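PDB 1ZL9: probable glutathione S-transferase 5 from Caenorhabditis elegans, which catalyses the conjugation of reduced glutathione to a wide range of hydrophobic electrophiles and may help detoxify reactive oxygen species during bacterial infection. Local coordinates for residues V2-T7 with R71-E76; Q65-A70 with D95-Y100; L160-H165 with K183-K188. One frame throughout, in Å; residues are numbered along the deposited sequence.

Contact 1: residues V2-T7 with R71-E76; sequences VSYKLT and RFLARE
Phe72 and Leu73, the helix residues that meet the ring of Tyr4, sit in a regular helical turn whose shortest backbone bond, Arg75 N to Arg71 O, measures 2.9 Å. The next bond is longer, with Glu76 N 3.2 Å from Phe72 O. Across to residues 2-7 the evidence is purely apolar: the two segments bury 115 Å² between them, about half of it on Tyr4. The CE1 corner of this ring does the touching. A methyl of Leu73 comes nearest, CD2 lying 3.9 Å from Tyr4 CE1, on a line oblique to the ring, and the two side chains slide past each other in opposite directions. Phe72 meets the same corner edge to edge: its CE2 is 4.4 Å from Tyr4 CE1, and each atom lies near the plane of the other ring, so there is no face stacking between them. With CG anti to its carbonyl carbon (chi1 -67°), Tyr4 directs its ring from the strand toward the helix. Val2 CG1 lies over one face from within the same segment, 3.6 Å above the ring plane and displaced toward the rim. Leu73 is likewise turned with CG anti to the carbonyl carbon (chi1 -65°), which sends its methyls toward the sheet although its first bond runs aslant to it. This is the sheet-to-helix packing of the thioredoxin-like GST domain. Leu73 also touches Leu56 of strand 55-58 and Ser18, Ile21 and Phe22 of helix 16-25, while the Tyr4 ring meets that of Phe22 with planes about 55° apart. Helix 66-76 thus lies between this core and the dimer interface, where Phe72 packs edge-to-face with Trp85 of the second subunit and Arg75 forms a salt bridge with Glu87 of that subunit.

Contact 2: residues Q65-A70 with D95-Y100; sequences QSHAIA and DQYKDY. With GSH (glutathione), chain C; GSH (glutathione), chain D.
His67 and Lys98 bury the most surface here, 89 and 60 Å² of a total of 205 Å², and they approach from opposite directions. The lysine chain passes obliquely by the imidazole, its CD 3.9 Å from His67 CD2; the still closer approach modelled for its CE is doubtful and carries no weight. The chain is extended through its middle and then bends at its last torsion (chi4 -75°); the exact position of NZ against the ring shares the doubt over CE, and the firmer evidence is its bond to a water, to which it donates over 2.9 Å. His67 N donates to that same water, also over 2.9 Å, so one bridge joins the first turn of helix 66-76 to helix 84-112. Tyr97 adds a looser touch, its CD2 lying 4.4 Å from His67 CE1, near the imidazole plane. The contact spans the cleft between the thioredoxin-like domain and the all-helical domain of the GST fold, and it borders the glutathione site. Ser66 holds the alpha-carboxylate of the glutamyl end of glutathione with two bonds: its N gives a fairly straight one to O11 (2.9 Å, 164°), its OG a short one to O12 (2.6 Å). Placed at the N-terminus of a helix, that carboxylate is probably favoured by the helix dipole. The water reaches O12 only weakly, and Lys98 NZ stays 3.7 Å from it. Next to Lys98 in the chain, Asp99 OD2 accepts from N1 of the glutathione in the second subunit's site, at 2.6 Å, while Asp95 forms a salt bridge with Lys98 of that subunit.

Contact 3: residues L160-H165 with K183-K188; sequences LAIAQH and KAHAEK
Ile162 is the first residue of 160-165 to touch the other helix: its CG2 methyl lies 4.2 Å from His185 NE2, oblique to the imidazole, and the two side chains cross at about a right angle. The torsion that places CG1 beside the backbone N (chi1 -68°) turns CG2 anti to that N, beside the carbonyl carbon, and it is this branch that meets the imidazole. The end of the side chain leads away from helix 180-191; Ile162 also packs on Phe134 and Leu138 of helix 119-145. Ala163 follows and has the largest share of the buried surface, 57 Å² of 161 Å². Its N is 3.9 Å from His185 NE2, in the imidazole plane at the ring edge, a distance that denotes packing. Its CB rests against the opposite backbone, 3.8 Å from Ala186 CA, and its O lies 3.9 Å from Ala186 CB. With alanine on both sides the CA atoms of Ala163 and Ala186 approach to 4.2 Å, and the axes of the two short segments to 8.4 Å. The signed angle of -111° makes this a steep crossing of helices 157-171 and 180-191 inside the all-helical C-terminal domain of the GST fold. The imidazole edge at this crossing is steadied by two weak hydrogen bonds, NE2 to Asp159 O and ND1 to Gly148 O. Further along, His165 takes part in a different contact, its ring meeting that of Tyr100 with planes about 45° apart.

Overall arrangement
Contacts 1 and 2 share helix 66-76, their centres 15 Å apart, and their segments alternate along the chain: strand 4-9 packs against the helix's later turns, helix 84-112 against its first turn. Contact 1 stays within the thioredoxin-like domain, whereas contact 2 links that domain to the helical one; both also touch the second subunit. Contact 3 follows later in sequence, wholly in the C-terminal domain, with its centre 16 Å from contact 2 and 22 Å from contact 1. It adjoins contact 2, where Tyr97 CD1 packs 3.8 Å from Ile162 CD1. Packing therefore runs from sheet to helical core past the glutathione site.

Contact 1: residues V2-T7 with R71-E76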
loop_
_atom_site.group_PDB
_atom_site.type_symbol
_atom_site.label_atom_id
_atom_site.label_comp_id
_atom_site.label_asym_id
_atom_site.label_seq_id
_atom_site.Cartn_x
_atom_site.Cartn_y
_atom_site.Cartn_z
ATOM N N VAL A 2 13.939 -12.420 -19.983
ATOM C CA VAL A 2 13.092 -11.272 -19.515
ATOM C C VAL A 2 13.905 -9.993 -19.280
ATOM O O VAL A 2 14.889 -10.004 -18.547
ATOM C CB VAL A 2 12.337 -11.660 -18.232
ATOM C CG1 VAL A 2 11.581 -10.455 -17.566
ATOM C CG2 VAL A 2 11.361 -12.805 -18.558
ATOM N N SER A 3 13.508 -8.889 -19.901
ATOM C CA SER A 3 14.324 -7.689 -19.821
ATOM C C SER A 3 13.665 -6.668 -18.843
ATOM O O SER A 3 12.477 -6.392 -18.918
ATOM C CB SER A 3 14.635 -7.160 -21.232
ATOM O OG SER A 3 14.297 -5.817 -21.389
ATOM N N TYR A 4 14.441 -6.197 -17.873
ATOM C CA TYR A 4 13.967 -5.286 -16.832
ATOM C C TYR A 4 14.540 -3.905 -16.970
ATOM O O TYR A 4 15.750 -3.758 -17.159
ATOM C CB TYR A 4 14.373 -5.810 -15.456
ATOM C CG TYR A 4 13.723 -7.076 -15.036
ATOM C CD1 TYR A 4 12.380 -7.107 -14.666
ATOM C CD2 TYR A 4 14.460 -8.286 -15.003
ATOM C CE1 TYR A 4 11.813 -8.291 -14.202
ATOM C CE2 TYR A 4 13.875 -9.449 -14.596
ATOM C CZ TYR A 4 12.575 -9.455 -14.224
ATOM O OH TYR A 4 12.010 -10.595 -13.813
ATOM N N LYS A 5 13.674 -2.899 -16.859
ATOM C CA LYS A 5 14.073 -1.484 -16.928
ATOM C C LYS A 5 13.328 -0.696 -15.857
ATOM O O LYS A 5 12.111 -0.700 -15.813
ATOM C CB LYS A 5 13.784 -0.890 -18.309
ATOM C CG LYS A 5 14.247 0.575 -18.451
ATOM C CD LYS A 5 13.931 1.082 -19.867
ATOM C CE LYS A 5 14.330 2.507 -20.069
ATOM N NZ LYS A 5 14.007 3.011 -21.509
ATOM N N LEU A 6 14.065 -0.056 -14.959
ATOM C CA LEU A 6 13.449 0.660 -13.866
ATOM C C LEU A 6 13.606 2.138 -14.159
ATOM O O LEU A 6 14.704 2.607 -14.390
ATOM C CB LEU A 6 14.138 0.339 -12.534
ATOM C CG LEU A 6 13.583 1.076 -11.309
ATOM C CD1 LEU A 6 12.187 0.490 -10.887
ATOM C CD2 LEU A 6 14.517 0.974 -10.108
ATOM N N THR A 7 12.524 2.873 -14.158
ATOM C CA THR A 7 12.594 4.315 -14.397
ATOM C C THR A 7 12.232 5.037 -13.124
ATOM O O THR A 7 11.149 4.839 -12.563
ATOM C CB THR A 7 11.639 4.669 -15.470
ATOM O OG1 THR A 7 12.059 4.034 -16.667
ATOM C CG2 THR A 7 11.658 6.112 -15.712
ATOM N N ARG A 71 7.205 -5.739 -4.516
ATOM C CA ARG A 71 6.539 -7.025 -4.205
ATOM C C ARG A 71 6.620 -7.990 -5.403
ATOM O O ARG A 71 6.900 -9.176 -5.246
ATOM C CB ARG A 71 5.082 -6.828 -3.756
ATOM C CG ARG A 71 4.347 -8.159 -3.410
ATOM C CD ARG A 71 3.009 -8.021 -2.775
ATOM N NE ARG A 71 3.245 -7.508 -1.446
ATOM C CZ ARG A 71 3.189 -6.240 -1.076
ATOM N NH1 ARG A 71 2.701 -5.259 -1.869
ATOM N NH2 ARG A 71 3.579 -5.937 0.143
ATOM N N PHE A 72 6.428 -7.471 -6.599
ATOM C CA PHE A 72 6.475 -8.291 -7.789
ATOM C C PHE A 72 7.876 -8.869 -7.942
ATOM O O PHE A 72 8.061 -10.102 -8.090
ATOM C CB PHE A 72 6.134 -7.448 -9.013
ATOM C CG PHE A 72 6.466 -8.138 -10.317
ATOM C CD1 PHE A 72 5.665 -9.150 -10.783
ATOM C CD2 PHE A 72 7.558 -7.753 -11.092
ATOM C CE1 PHE A 72 5.957 -9.794 -12.002
ATOM C CE2 PHE A 72 7.872 -8.439 -12.259
ATOM C CZ PHE A 72 7.070 -9.428 -12.720
ATOM N N LEU A 73 8.874 -7.987 -7.794
ATOM C CA LEU A 73 10.248 -8.439 -7.946
ATOM C C LEU A 73 10.647 -9.374 -6.793
ATOM O O LEU A 73 11.309 -10.397 -7.027
ATOM C CB LEU A 73 11.203 -7.275 -8.017
ATOM C CG LEU A 73 11.061 -6.360 -9.248
ATOM C CD1 LEU A 73 11.960 -5.212 -9.005
ATOM C CD2 LEU A 73 11.410 -7.018 -10.499
ATOM N N ALA A 74 10.281 -9.040 -5.576
ATOM C CA ALA A 74 10.625 -9.876 -4.432
ATOM C C ALA A 74 10.035 -11.290 -4.595
ATOM O O ALA A 74 10.720 -12.286 -4.255
ATOM C CB ALA A 74 10.193 -9.260 -3.094
ATOM N N ARG A 75 8.805 -11.397 -5.086
ATOM C CA ARG A 75 8.220 -12.715 -5.278
ATOM C C ARG A 75 8.952 -13.531 -6.346
ATOM O O ARG A 75 9.103 -14.728 -6.168
ATOM C CB ARG A 75 6.769 -12.636 -5.621
ATOM C CG ARG A 75 5.926 -12.246 -4.411
ATOM C CD ARG A 75 4.434 -12.007 -4.739
ATOM N NE ARG A 75 3.805 -13.167 -5.325
ATOM C CZ ARG A 75 2.522 -13.256 -5.677
ATOM N NH1 ARG A 75 1.687 -12.213 -5.516
ATOM N NH2 ARG A 75 2.077 -14.418 -6.179
ATOM N N GLU A 76 9.436 -12.872 -7.403
ATOM C CA GLU A 76 10.165 -13.584 -8.484
ATOM C C GLU A 76 11.502 -14.104 -7.894
ATOM O O GLU A 76 12.016 -15.154 -8.308
ATOM C CB GLU A 76 10.501 -12.663 -9.644
ATOM C CG GLU A 76 9.348 -12.207 -10.495
ATOM C CD GLU A 76 8.594 -13.394 -11.093
ATOM O OE1 GLU A 76 7.314 -13.382 -11.018
ATOM O OE2 GLU A 76 9.289 -14.361 -11.556
#

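Contact 2: residues Q65-A70 with D95-Y100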
loop_
_atom_site.group_PDB
_atom_site.type_symbol
_atom_site.label_atom_id
_atom_site.label_comp_id
_atom_site.label_asym_id
_atom_site.label_seq_id
_atom_site.Cartn_x
_atom_site.Cartn_y
_atom_site.Cartn_z
ATOM N N GLN A 65 3.833 1.958 -9.144
ATOM C CA GLN A 65 3.670 1.903 -7.676
ATOM C C GLN A 65 4.822 1.171 -6.956
ATOM O O GLN A 65 4.996 -0.028 -7.129
ATOM C CB GLN A 65 2.310 1.361 -7.275
ATOM C CG GLN A 65 1.193 2.445 -7.510
ATOM C CD GLN A 65 1.093 3.498 -6.427
ATOM O OE1 GLN A 65 0.338 4.497 -6.564
ATOM N NE2 GLN A 65 1.793 3.300 -5.362
ATOM N N SER A 66 5.605 1.930 -6.198
ATOM C CA SER A 66 6.829 1.447 -5.594
ATOM C C SER A 66 6.706 0.122 -4.872
ATOM O O SER A 66 7.578 -0.727 -5.091
ATOM C CB SER A 66 7.437 2.516 -4.657
ATOM O OG SER A 66 6.632 2.808 -3.559
ATOM N N HIS A 67 5.634 -0.053 -4.062
ATOM C CA HIS A 67 5.413 -1.272 -3.306
ATOM C C HIS A 67 4.979 -2.409 -4.247
ATOM O O HIS A 67 5.386 -3.545 -4.023
ATOM C CB HIS A 67 4.398 -1.147 -2.161
ATOM C CG HIS A 67 4.886 -0.399 -0.952
ATOM N ND1 HIS A 67 5.572 -0.982 0.056
ATOM C CD2 HIS A 67 4.588 0.829 -0.492
ATOM C CE1 HIS A 67 5.886 -0.096 0.979
ATOM N NE2 HIS A 67 5.310 1.024 0.666
ATOM N N ALA A 68 4.175 -2.081 -5.280
ATOM C CA ALA A 68 3.747 -3.134 -6.209
ATOM C C ALA A 68 4.927 -3.683 -6.981
ATOM O O ALA A 68 5.015 -4.870 -7.184
ATOM C CB ALA A 68 2.604 -2.677 -7.141
ATOM N N ILE A 69 5.845 -2.814 -7.414
ATOM C CA ILE A 69 7.064 -3.216 -8.026
ATOM C C ILE A 69 7.941 -4.063 -7.114
ATOM O O ILE A 69 8.385 -5.112 -7.522
ATOM C CB ILE A 69 7.803 -1.984 -8.516
ATOM C CG1 ILE A 69 6.982 -1.245 -9.601
ATOM C CG2 ILE A 69 9.143 -2.330 -9.097
ATOM C CD1 ILE A 69 7.415 0.179 -9.852
ATOM N N ALA A 70 8.211 -3.594 -5.894
ATOM C CA ALA A 70 9.101 -4.302 -4.979
ATOM C C ALA A 70 8.523 -5.687 -4.686
ATOM O O ALA A 70 9.235 -6.708 -4.654
ATOM C CB ALA A 70 9.230 -3.498 -3.673
ATOM N N ASP A 95 3.057 -1.802 4.573
ATOM C CA ASP A 95 1.933 -0.866 4.586
ATOM C C ASP A 95 1.949 0.041 5.800
ATOM O O ASP A 95 1.555 1.212 5.701
ATOM C CB ASP A 95 0.611 -1.614 4.493
ATOM C CG ASP A 95 0.303 -2.040 3.042
ATOM O OD1 ASP A 95 1.217 -1.934 2.165
ATOM O OD2 ASP A 95 -0.836 -2.441 2.696
ATOM N N GLN A 96 2.382 -0.464 6.959
ATOM C CA GLN A 96 2.533 0.429 8.102
ATOM C C GLN A 96 3.663 1.441 7.822
ATOM O O GLN A 96 3.643 2.545 8.276
ATOM C CB GLN A 96 2.833 -0.356 9.395
ATOM C CG GLN A 96 2.793 0.471 10.657
ATOM C CD GLN A 96 1.481 1.064 10.983
ATOM O OE1 GLN A 96 1.427 2.110 11.663
ATOM N NE2 GLN A 96 0.423 0.438 10.575
ATOM N N TYR A 97 4.702 1.002 7.125
ATOM C CA TYR A 97 5.774 1.873 6.671
ATOM C C TYR A 97 5.277 3.006 5.737
ATOM O O TYR A 97 5.699 4.157 5.833
ATOM C CB TYR A 97 6.842 1.004 5.972
ATOM C CG TYR A 97 7.987 1.792 5.400
ATOM C CD1 TYR A 97 8.692 2.692 6.184
ATOM C CD2 TYR A 97 8.461 1.551 4.122
ATOM C CE1 TYR A 97 9.726 3.424 5.685
ATOM C CE2 TYR A 97 9.609 2.288 3.606
ATOM C CZ TYR A 97 10.213 3.220 4.436
ATOM O OH TYR A 97 11.318 3.996 4.043
ATOM N N LYS A 98 4.379 2.695 4.829
ATOM C CA LYS A 98 3.683 3.735 4.071
ATOM C C LYS A 98 2.950 4.724 4.938
ATOM O O LYS A 98 2.975 5.898 4.633
ATOM C CB LYS A 98 2.618 3.145 3.141
ATOM C CG LYS A 98 2.913 3.048 1.751
ATOM C CD LYS A 98 1.589 2.897 0.926
ATOM C CE LYS A 98 1.828 2.154 -0.401
ATOM N NZ LYS A 98 2.489 2.985 -1.420
ATOM N N ASP A 99 2.219 4.256 5.964
ATOM C CA ASP A 99 1.529 5.155 6.906
ATOM C C ASP A 99 2.529 6.075 7.642
ATOM O O ASP A 99 2.301 7.240 7.778
ATOM C CB ASP A 99 0.705 4.359 7.919
ATOM C CG ASP A 99 -0.485 3.648 7.296
ATOM O OD1 ASP A 99 -0.849 3.967 6.138
ATOM O OD2 ASP A 99 -1.162 2.786 7.946
ATOM N N TYR A 100 3.656 5.529 8.101
ATOM C CA TYR A 100 4.692 6.309 8.730
ATOM C C TYR A 100 5.183 7.348 7.746
ATOM O O TYR A 100 5.327 8.521 8.087
ATOM C CB TYR A 100 5.863 5.403 9.137
ATOM C CG TYR A 100 7.219 6.057 9.242
ATOM C CD1 TYR A 100 7.488 6.969 10.251
ATOM C CD2 TYR A 100 8.253 5.738 8.364
ATOM C CE1 TYR A 100 8.783 7.584 10.333
ATOM C CE2 TYR A 100 9.510 6.318 8.457
ATOM C CZ TYR A 100 9.781 7.214 9.453
ATOM O OH TYR A 100 11.033 7.791 9.582
HETATM N N1 GSH C . 2.250 5.772 -4.268
HETATM C CA1 GSH C . 3.427 6.163 -4.969
HETATM C C1 GSH C . 4.435 5.091 -5.056
HETATM O O11 GSH C . 5.109 4.804 -6.177
HETATM O O12 GSH C . 4.742 4.492 -3.956
HETATM C CB1 GSH C . 3.823 7.591 -5.172
HETATM C CG1 GSH C . 4.621 7.903 -6.449
HETATM C CD1 GSH C . 5.129 9.330 -6.390
HETATM O OE1 GSH C . 4.599 10.142 -5.439
HETATM N N2 GSH C . 6.022 9.778 -7.275
HETATM C CA2 GSH C . 6.638 11.066 -7.152
HETATM C C2 GSH C . 6.558 11.716 -8.502
HETATM O O2 GSH C . 6.768 10.880 -9.567
HETATM C CB2 GSH C . 8.063 10.739 -6.721
HETATM S SG2 GSH C . 9.013 12.267 -6.595
HETATM N N3 GSH C . 6.371 13.004 -8.659
HETATM C CA3 GSH C . 6.481 13.721 -9.931
HETATM C C3 GSH C . 5.116 14.042 -10.486
HETATM O O31 GSH C . 3.985 13.633 -9.767
HETATM O O32 GSH C . 4.933 14.651 -11.635
HETATM N N1 GSH D . -3.207 1.669 6.751
HETATM C CA1 GSH D . -4.296 1.303 7.593
HETATM C C1 GSH D . -5.099 0.197 7.030
HETATM O O11 GSH D . -5.678 -0.892 7.659
HETATM O O12 GSH D . -5.356 0.224 5.728
HETATM C CB1 GSH D . -5.078 2.361 8.256
HETATM C CG1 GSH D . -5.736 1.770 9.512
HETATM C CD1 GSH D . -6.616 2.800 10.209
HETATM O OE1 GSH D . -6.447 4.096 9.886
HETATM N N2 GSH D . -7.510 2.419 11.106
HETATM C CA2 GSH D . -8.434 3.337 11.778
HETATM C C2 GSH D . -8.445 3.142 13.257
HETATM O O2 GSH D . -8.453 1.873 13.752
HETATM C CB2 GSH D . -9.813 3.048 11.232
HETATM S SG2 GSH D . -10.995 4.173 11.997
HETATM N N3 GSH D . -8.498 4.176 14.073
HETATM C CA3 GSH D . -8.693 4.047 15.497
HETATM C C3 GSH D . -7.455 4.319 16.304
HETATM O O31 GSH D . -6.252 4.647 15.669
HETATM O O32 GSH D . -7.471 4.213 17.608
HETATM O O HOH W 1 3.208 1.461 -3.762
#

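Contact 3: residues L160-H165 with K183-K188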
loop_
_atom_site.group_PDB
_atom_site.type_symbol
_atom_site.label_atom_id
_atom_site.label_comp_id
_atom_site.label_asym_id
_atom_site.label_seq_id
_atom_site.Cartn_x
_atom_site.Cartn_y
_atom_site.Cartn_z
ATOM N N LEU A 160 15.386 -4.684 3.420
ATOM C CA LEU A 160 16.157 -3.796 2.568
ATOM C C LEU A 160 15.659 -2.368 2.693
ATOM O O LEU A 160 16.482 -1.438 2.800
ATOM C CB LEU A 160 16.112 -4.229 1.074
ATOM C CG LEU A 160 16.789 -5.574 0.825
ATOM C CD1 LEU A 160 16.484 -6.102 -0.556
ATOM C CD2 LEU A 160 18.272 -5.592 0.939
ATOM N N ALA A 161 14.352 -2.197 2.624
ATOM C CA ALA A 161 13.757 -0.857 2.671
ATOM C C ALA A 161 13.995 -0.199 4.038
ATOM O O ALA A 161 14.424 0.979 4.119
ATOM C CB ALA A 161 12.249 -0.847 2.286
ATOM N N ILE A 162 13.790 -0.952 5.105
ATOM C CA ILE A 162 13.911 -0.356 6.420
ATOM C C ILE A 162 15.381 -0.072 6.743
ATOM O O ILE A 162 15.719 0.953 7.298
ATOM C CB ILE A 162 13.261 -1.299 7.487
ATOM C CG1 ILE A 162 11.707 -1.373 7.317
ATOM C CG2 ILE A 162 13.628 -0.893 8.856
ATOM C CD1 ILE A 162 10.989 -0.041 7.351
ATOM N N ALA A 163 16.273 -1.012 6.446
ATOM C CA ALA A 163 17.695 -0.756 6.635
ATOM C C ALA A 163 18.196 0.445 5.883
ATOM O O ALA A 163 18.980 1.219 6.409
ATOM C CB ALA A 163 18.560 -1.956 6.257
ATOM N N GLN A 164 17.693 0.666 4.683
ATOM C CA GLN A 164 18.153 1.816 3.901
ATOM C C GLN A 164 17.617 3.151 4.510
ATOM O O GLN A 164 18.322 4.156 4.584
ATOM C CB GLN A 164 17.666 1.678 2.458
ATOM C CG GLN A 164 18.213 2.809 1.551
ATOM C CD GLN A 164 19.725 2.980 1.597
ATOM O OE1 GLN A 164 20.260 4.009 2.095
ATOM N NE2 GLN A 164 20.423 1.983 1.126
ATOM N N HIS A 165 16.398 3.116 5.000
ATOM C CA HIS A 165 15.802 4.305 5.696
ATOM C C HIS A 165 16.597 4.622 6.982
ATOM O O HIS A 165 17.047 5.737 7.203
ATOM C CB HIS A 165 14.306 4.079 5.996
ATOM C CG HIS A 165 13.632 5.278 6.620
ATOM N ND1 HIS A 165 14.203 5.997 7.627
ATOM C CD2 HIS A 165 12.478 5.914 6.353
ATOM C CE1 HIS A 165 13.403 6.983 7.997
ATOM N NE2 HIS A 165 12.361 6.962 7.241
ATOM N N LYS A 183 19.492 0.190 14.517
ATOM C CA LYS A 183 20.835 0.461 14.072
ATOM C C LYS A 183 21.585 -0.828 13.839
ATOM O O LYS A 183 22.290 -0.899 12.860
ATOM C CB LYS A 183 21.586 1.367 15.056
ATOM C CG LYS A 183 23.067 1.496 14.770
ATOM C CD LYS A 183 23.745 2.380 15.788
ATOM C CE LYS A 183 25.313 2.394 15.612
ATOM N NZ LYS A 183 25.641 3.579 14.757
ATOM N N ALA A 184 21.447 -1.838 14.728
ATOM C CA ALA A 184 22.034 -3.138 14.476
ATOM C C ALA A 184 21.437 -3.772 13.203
ATOM O O ALA A 184 22.176 -4.360 12.378
ATOM C CB ALA A 184 21.883 -4.081 15.656
ATOM N N HIS A 185 20.122 -3.675 13.039
ATOM C CA HIS A 185 19.478 -4.237 11.824
ATOM C C HIS A 185 20.022 -3.618 10.569
ATOM O O HIS A 185 20.384 -4.365 9.630
ATOM C CB HIS A 185 17.981 -4.115 11.912
ATOM C CG HIS A 185 17.247 -4.337 10.629
ATOM N ND1 HIS A 185 16.653 -5.535 10.300
ATOM C CD2 HIS A 185 16.941 -3.474 9.634
ATOM C CE1 HIS A 185 16.061 -5.413 9.116
ATOM N NE2 HIS A 185 16.220 -4.169 8.695
ATOM N N ALA A 186 20.185 -2.292 10.563
ATOM C CA ALA A 186 20.718 -1.591 9.393
ATOM C C ALA A 186 22.136 -2.063 9.071
ATOM O O ALA A 186 22.466 -2.304 7.928
ATOM C CB ALA A 186 20.741 -0.099 9.594
ATOM N N GLU A 187 22.965 -2.151 10.095
ATOM C CA GLU A 187 24.336 -2.617 9.911
ATOM C C GLU A 187 24.389 -4.021 9.370
ATOM O O GLU A 187 25.236 -4.302 8.495
ATOM C CB GLU A 187 25.140 -2.511 11.223
ATOM C CG GLU A 187 25.265 -1.042 11.607
ATOM C CD GLU A 187 25.733 -0.834 13.067
ATOM O OE1 GLU A 187 26.148 0.303 13.385
ATOM O OE2 GLU A 187 25.669 -1.783 13.879
ATOM N N LYS A 188 23.552 -4.936 9.904
ATOM C CA LYS A 188 23.489 -6.315 9.419
ATOM C C LYS A 188 23.054 -6.419 7.906
ATOM O O LYS A 188 23.646 -7.152 7.091
ATOM C CB LYS A 188 22.460 -7.103 10.275
ATOM C CG LYS A 188 22.160 -8.551 9.839
ATOM C CD LYS A 188 21.034 -9.175 10.699
ATOM C CE LYS A 188 20.708 -10.570 10.294
ATOM N NZ LYS A 188 21.923 -11.451 10.185
#